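PDB 6NTR: ATP/GTP-binding site-containing protein A from Brucella abortus, which functions in the periplasm to maintain the integrity of the cell envelope. Local coordinates for residues A[68-73]-A[77-82]; A[130-135]-A[142-147]. One frame throughout, in Å; residues are numbered along the deposited sequence. Where two conformers were deposited one is given.

Contact 1: A[68-73]-A[77-82]; sequences TTTFED and KDFRFV. With EDO (1,2-ethanediol), chain F.
With CG anti to the backbone N in F79 (chi1 -174°), the ring leans toward the partner strand, and its CE1 atom comes to 3.8 Å from CB of T70. With T70 OG1 between the backbone N and the carbonyl carbon (chi1 78°), the methyl falls anti to the carbonyl carbon, and CG2 lies 4.0 Å from F79 CZ. CB of E72 meets the same ring differently, at its edge and near its plane, 3.9 Å from CD1. The side chains of F71 and R80 run side by side, their flat groups 14° apart in plane; R80 NH2 stands 4.0 Å from F71 CD2. D78 OD2 lies above one guanidinium face toward its rim, a long, purely electrostatic pairing. Both R80 contacts hold for one of two modelled conformers and are to that extent doubtful.

Backbone bonds fix the register. The hydrogen-bonded pairs T69–V82 and F71–R80 carry two each, the shortest being R80 N to F71 O at 2.7 Å, and they alternate with the non-hydrogen-bonded pairs T70–F81 and E72–F79. At the turn end, D73 N reaches D78 O at 3.1 Å from above the carbonyl plane. The buried E72 carboxylate is taken up by backbone N-H groups of T127 and, weakly, R128, while F79 stacks on F125. A 1,2-ethanediol, probably from the crystallisation liquor, bonds T68 O. Nearly antiparallel strands linked by a short turn form a beta hairpin of this beta-barrel-like fold.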
loop_
_atom_site.group_PDB
_atom_site.type_symbol
_atom_site.label_atom_id
_atom_site.label_comp_id
_atom_site.label_asym_id
_atom_site.label_seq_id
_atom_site.Cartn_x
_atom_site.Cartn_y
_atom_site.Cartn_z
ATOM N N THR A 68 -9.238 6.311 -1.823
ATOM C CA THR A 68 -8.528 6.329 -3.076
ATOM C C THR A 68 -9.031 5.290 -4.024
ATOM O O THR A 68 -9.558 4.288 -3.627
ATOM C CB THR A 68 -7.026 6.054 -2.864
ATOM O OG1 THR A 68 -6.844 4.682 -2.549
ATOM C CG2 THR A 68 -6.490 6.858 -1.749
ATOM N N THR A 69 -8.869 5.556 -5.302
ATOM C CA THR A 69 -9.263 4.619 -6.319
ATOM C C THR A 69 -8.213 4.661 -7.380
ATOM O O THR A 69 -7.760 5.716 -7.732
ATOM C CB THR A 69 -10.626 5.001 -6.949
ATOM O OG1 THR A 69 -11.569 5.240 -5.916
ATOM C CG2 THR A 69 -11.146 3.894 -7.765
ATOM N N THR A 70 -7.816 3.506 -7.880
ATOM C CA THR A 70 -6.863 3.477 -8.987
ATOM C C THR A 70 -7.296 2.486 -10.055
ATOM O O THR A 70 -8.105 1.589 -9.812
ATOM C CB THR A 70 -5.428 3.115 -8.541
ATOM O OG1 THR A 70 -5.334 1.698 -8.325
ATOM C CG2 THR A 70 -5.033 3.871 -7.279
ATOM N N PHE A 71 -6.736 2.664 -11.248
ATOM C CA PHE A 71 -6.835 1.680 -12.318
ATOM C C PHE A 71 -5.484 1.602 -13.004
ATOM O O PHE A 71 -4.878 2.636 -13.308
ATOM C CB PHE A 71 -7.931 2.032 -13.343
ATOM C CG PHE A 71 -8.096 1.007 -14.455
ATOM C CD1 PHE A 71 -8.894 -0.111 -14.275
ATOM C CD2 PHE A 71 -7.459 1.167 -15.675
ATOM C CE1 PHE A 71 -9.042 -1.043 -15.284
ATOM C CE2 PHE A 71 -7.606 0.234 -16.679
ATOM C CZ PHE A 71 -8.395 -0.871 -16.482
ATOM N N GLU A 72 -5.021 0.379 -13.237
ATOM C CA GLU A 72 -3.766 0.108 -13.916
ATOM C C GLU A 72 -4.048 -0.763 -15.124
ATOM O O GLU A 72 -4.832 -1.710 -15.043
ATOM C CB GLU A 72 -2.779 -0.591 -12.964
ATOM C CG GLU A 72 -1.412 -0.906 -13.532
ATOM C CD GLU A 72 -0.536 -1.586 -12.514
ATOM O OE1 GLU A 72 -0.661 -1.243 -11.323
ATOM O OE2 GLU A 72 0.229 -2.492 -12.903
ATOM N N ASP A 73 -3.410 -0.441 -16.241
ATOM C CA ASP A 73 -3.763 -1.138 -17.460
ATOM C C ASP A 73 -3.022 -2.459 -17.596
ATOM O O ASP A 73 -1.937 -2.662 -17.046
ATOM C CB ASP A 73 -3.480 -0.298 -18.685
ATOM C CG ASP A 73 -4.354 -0.693 -19.823
ATOM O OD1 ASP A 73 -4.241 -1.850 -20.268
ATOM O OD2 ASP A 73 -5.176 0.133 -20.252
ATOM N N LYS A 77 1.229 -0.023 -18.546
ATOM C CA LYS A 77 1.796 1.230 -19.025
ATOM C C LYS A 77 0.958 2.444 -18.661
ATOM O O LYS A 77 1.421 3.577 -18.836
ATOM C CB LYS A 77 1.992 1.192 -20.552
ATOM C CG LYS A 77 3.296 0.539 -21.003
ATOM C CD LYS A 77 3.611 0.842 -22.463
ATOM C CE LYS A 77 5.067 0.514 -22.789
ATOM N NZ LYS A 77 5.476 0.933 -24.164
ATOM N N ASP A 78 -0.241 2.252 -18.155
ATOM C CA ASP A 78 -1.057 3.368 -17.730
ATOM C C ASP A 78 -1.503 3.150 -16.291
ATOM O O ASP A 78 -1.579 2.015 -15.816
ATOM C CB ASP A 78 -2.263 3.533 -18.639
ATOM C CG ASP A 78 -3.070 4.761 -18.300
ATOM O OD1 ASP A 78 -2.468 5.856 -18.216
ATOM O OD2 ASP A 78 -4.291 4.618 -18.064
ATOM N N PHE A 79 -1.801 4.252 -15.603
ATOM C CA PHE A 79 -2.137 4.203 -14.182
ATOM C C PHE A 79 -2.981 5.428 -13.855
ATOM O O PHE A 79 -2.456 6.543 -13.814
ATOM C CB PHE A 79 -0.862 4.156 -13.339
ATOM C CG PHE A 79 -1.095 3.965 -11.876
ATOM C CD1 PHE A 79 -1.808 2.888 -11.406
ATOM C CD2 PHE A 79 -0.551 4.843 -10.963
ATOM C CE1 PHE A 79 -2.000 2.703 -10.055
ATOM C CE2 PHE A 79 -0.739 4.665 -9.616
ATOM C CZ PHE A 79 -1.468 3.593 -9.162
ATOM N N ARG A 80 -4.283 5.229 -13.662
ATOM C CA ARG A 80 -5.194 6.299 -13.275
ATOM C C ARG A 80 -5.381 6.286 -11.761
ATOM O O ARG A 80 -5.528 5.221 -11.160
ATOM C CB ARG A 80 -6.552 6.150 -13.974
ATOM C CG ARG A 80 -6.553 6.456 -15.476
ATOM C CD ARG A 80 -7.976 6.476 -16.072
ATOM N NE ARG A 80 -8.345 5.215 -16.715
ATOM C CZ ARG A 80 -8.176 4.961 -18.008
ATOM N NH1 ARG A 80 -7.642 5.882 -18.797
ATOM N NH2 ARG A 80 -8.542 3.790 -18.511
ATOM N N PHE A 81 -5.392 7.472 -11.148
ATOM C CA PHE A 81 -5.430 7.569 -9.682
ATOM C C PHE A 81 -6.187 8.789 -9.129
ATOM O O PHE A 81 -6.062 9.897 -9.659
ATOM C CB PHE A 81 -3.993 7.562 -9.116
ATOM C CG PHE A 81 -3.108 8.662 -9.645
ATOM C CD1 PHE A 81 -3.027 9.887 -8.997
ATOM C CD2 PHE A 81 -2.333 8.452 -10.766
ATOM C CE1 PHE A 81 -2.209 10.873 -9.473
ATOM C CE2 PHE A 81 -1.521 9.440 -11.246
ATOM C CZ PHE A 81 -1.456 10.650 -10.601
ATOM N N VAL A 82 -6.934 8.577 -8.027
ATOM C CA VAL A 82 -7.656 9.624 -7.287
ATOM C C VAL A 82 -7.386 9.472 -5.789
ATOM O O VAL A 82 -7.632 8.404 -5.220
ATOM C CB VAL A 82 -9.193 9.591 -7.523
ATOM C CG1 VAL A 82 -9.888 10.810 -6.906
ATOM C CG2 VAL A 82 -9.565 9.519 -8.981
HETATM C C1 EDO F . -12.621 4.318 -1.694
HETATM O O1 EDO F . -12.736 4.021 -3.090
HETATM C C2 EDO F . -13.482 3.334 -0.914
HETATM O O2 EDO F . -14.574 4.015 -0.277
#

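Contact 2: A[130-135]-A[142-147]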
loop_
_atom_site.group_PDB
_atom_site.type_symbol
_atom_site.label_atom_id
_atom_site.label_comp_id
_atom_site.label_asym_id
_atom_site.label_seq_id
_atom_site.Cartn_x
_atom_site.Cartn_y
_atom_site.Cartn_z
HETATM N N MSE A 130 3.849 -5.426 -7.377
HETATM C CA MSE A 130 3.377 -6.497 -6.549
HETATM C C MSE A 130 3.696 -7.789 -7.265
HETATM O O MSE A 130 4.211 -8.701 -6.656
HETATM C CB MSE A 130 1.891 -6.349 -6.260
HETATM C CG MSE A 130 1.557 -6.503 -4.772
HETATM SE SE MSE A 130 2.753 -5.574 -3.503
HETATM C CE MSE A 130 2.753 -3.770 -4.261
ATOM N N GLU A 131 3.435 -7.847 -8.574
ATOM C CA GLU A 131 3.672 -9.076 -9.327
ATOM C C GLU A 131 5.141 -9.449 -9.318
ATOM O O GLU A 131 5.492 -10.627 -9.206
ATOM C CB GLU A 131 3.181 -8.922 -10.764
ATOM C CG GLU A 131 1.690 -8.964 -10.905
ATOM C CD GLU A 131 1.255 -8.925 -12.345
ATOM O OE1 GLU A 131 1.577 -7.935 -13.038
ATOM O OE2 GLU A 131 0.594 -9.884 -12.789
ATOM N N GLU A 132 6.013 -8.457 -9.447
ATOM C CA GLU A 132 7.449 -8.700 -9.400
ATOM C C GLU A 132 7.887 -9.186 -8.029
ATOM O O GLU A 132 8.828 -9.974 -7.911
ATOM C CB GLU A 132 8.174 -7.416 -9.756
ATOM C CG GLU A 132 9.642 -7.486 -9.695
ATOM C CD GLU A 132 10.219 -6.112 -9.802
ATOM O OE1 GLU A 132 9.925 -5.296 -8.897
ATOM O OE2 GLU A 132 10.928 -5.839 -10.796
ATOM N N LEU A 133 7.255 -8.676 -6.981
ATOM C CA LEU A 133 7.560 -9.150 -5.646
ATOM C C LEU A 133 7.254 -10.628 -5.518
ATOM O O LEU A 133 8.067 -11.387 -4.986
ATOM C CB LEU A 133 6.774 -8.329 -4.635
ATOM C CG LEU A 133 6.628 -8.757 -3.178
ATOM C CD1 LEU A 133 7.892 -9.318 -2.595
ATOM C CD2 LEU A 133 6.235 -7.538 -2.413
ATOM N N ILE A 134 6.098 -11.061 -6.022
ATOM C CA ILE A 134 5.735 -12.476 -5.944
ATOM C C ILE A 134 6.694 -13.319 -6.765
ATOM O O ILE A 134 7.179 -14.355 -6.304
ATOM C CB ILE A 134 4.279 -12.708 -6.395
ATOM C CG1 ILE A 134 3.299 -11.970 -5.490
ATOM C CG2 ILE A 134 3.937 -14.178 -6.370
ATOM C CD1 ILE A 134 1.904 -11.907 -6.053
ATOM N N GLY A 135 6.969 -12.902 -7.993
ATOM C CA GLY A 135 7.849 -13.653 -8.865
ATOM C C GLY A 135 9.215 -13.842 -8.248
ATOM O O GLY A 135 9.683 -14.967 -8.073
ATOM N N LYS A 142 15.441 -13.094 -2.071
ATOM C CA LYS A 142 15.149 -12.633 -0.720
ATOM C C LYS A 142 15.541 -11.187 -0.415
ATOM O O LYS A 142 15.250 -10.690 0.658
ATOM C CB LYS A 142 15.744 -13.585 0.317
ATOM C CG LYS A 142 15.428 -15.043 0.053
ATOM C CD LYS A 142 14.160 -15.493 0.748
ATOM C CE LYS A 142 13.419 -16.514 -0.091
ATOM N NZ LYS A 142 13.143 -17.771 0.643
ATOM N N PHE A 143 16.209 -10.523 -1.344
ATOM C CA PHE A 143 16.616 -9.149 -1.137
ATOM C C PHE A 143 16.786 -8.448 -2.475
ATOM O O PHE A 143 17.484 -8.945 -3.331
ATOM C CB PHE A 143 17.937 -9.141 -0.380
ATOM C CG PHE A 143 18.061 -8.056 0.638
ATOM C CD1 PHE A 143 18.357 -6.771 0.258
ATOM C CD2 PHE A 143 17.914 -8.331 1.974
ATOM C CE1 PHE A 143 18.486 -5.775 1.192
ATOM C CE2 PHE A 143 18.043 -7.340 2.915
ATOM C CZ PHE A 143 18.332 -6.062 2.523
ATOM N N TYR A 144 16.163 -7.295 -2.663
ATOM C CA TYR A 144 16.301 -6.547 -3.912
ATOM C C TYR A 144 15.912 -5.078 -3.815
ATOM O O TYR A 144 15.242 -4.677 -2.901
ATOM C CB TYR A 144 15.639 -7.250 -5.102
ATOM C CG TYR A 144 14.134 -7.306 -5.096
ATOM C CD1 TYR A 144 13.380 -6.313 -5.694
ATOM C CD2 TYR A 144 13.471 -8.366 -4.527
ATOM C CE1 TYR A 144 12.011 -6.371 -5.691
ATOM C CE2 TYR A 144 12.103 -8.427 -4.523
ATOM C CZ TYR A 144 11.387 -7.425 -5.111
ATOM O OH TYR A 144 10.039 -7.496 -5.105
ATOM N N GLN A 145 16.358 -4.288 -4.771
ATOM C CA GLN A 145 16.076 -2.870 -4.815
ATOM C C GLN A 145 15.376 -2.549 -6.126
ATOM O O GLN A 145 15.691 -3.123 -7.153
ATOM C CB GLN A 145 17.359 -2.062 -4.695
ATOM C CG GLN A 145 18.036 -2.152 -3.344
ATOM C CD GLN A 145 19.054 -1.059 -3.127
ATOM O OE1 GLN A 145 19.687 -0.599 -4.058
ATOM N NE2 GLN A 145 19.196 -0.634 -1.896
ATOM N N THR A 146 14.428 -1.638 -6.054
ATOM C CA THR A 146 13.647 -1.232 -7.200
ATOM C C THR A 146 13.006 0.105 -6.911
ATOM O O THR A 146 13.258 0.708 -5.887
ATOM C CB THR A 146 12.609 -2.286 -7.600
ATOM O OG1 THR A 146 12.021 -1.912 -8.838
ATOM C CG2 THR A 146 11.542 -2.410 -6.562
ATOM N N THR A 147 12.202 0.576 -7.843
ATOM C CA THR A 147 11.508 1.848 -7.704
ATOM C C THR A 147 10.041 1.619 -7.914
ATOM O O THR A 147 9.639 0.562 -8.358
ATOM C CB THR A 147 11.929 2.843 -8.771
ATOM O OG1 THR A 147 11.683 2.271 -10.051
ATOM C CG2 THR A 147 13.378 3.160 -8.638
#
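Y144 drives its phenol into helix 126-138 at L133: OH lies 3.0 Å from L133 CA and 3.4 Å from L133 CB, with the CA close to the plane of the ring at its edge. The two side chains cross at about a right angle. OH is the atom of Y144 that approaches CA, CB, CG and CD1 of L133, which shows that the hydroxyl end, and not the ring face, does the touching. Y144 holds CG between its backbone N and carbonyl carbon (chi1 69°), a torsion that directs the ring from the strand to the helix. This is the tight part, built on two buried residues.

The looser part lies around E132, which is partly exposed. Its extended side chain crosses Y144 obliquely, with carboxylate and ring planes 74° apart, and OE1 stays 4.0 Å from Y144 CE1. The same oxygen is 4.0 Å from T146 OG1, too far for a bond; its hydrogen-bond partner is NE2 of Q124. T146 OG1 instead makes a weak bond to T147 O. The small buried surface, 162 Å², agrees with contact through so few side chains, and the segment axes remain 10.9 Å apart at their closest.

Beyond the pair, K136 makes a cation-pi interaction with the Y144 ring. L133 continues inward onto V163, V190, I192, F211 and L213, so helix 126-138 packs against strands 159-165, 187-195 and 207-214, while strand 143-148 pairs with 159-165 alongside.

How the contacts relate
Contacts 1 and 2 follow one another in the chain, the 68-73/77-82 hairpin being complete before the 130-135/142-147 pair begins. Their centres are 20 Å apart and their nearest atoms about 6 Å, without touching. Helix 126-138 offers a bridge: P126, its first residue, is touched by E72 and F79 of contact 1, and residues farther along the same helix form one side of contact 2. The loop residues just before it serve both as well, F125 on the side of contact 1 and Q124 on that of contact 2. The 1,2-ethanediol belongs to contact 1 alone, where N47 and Q67 also bind it, and as a probable crystallisation additive it marks no established functional site.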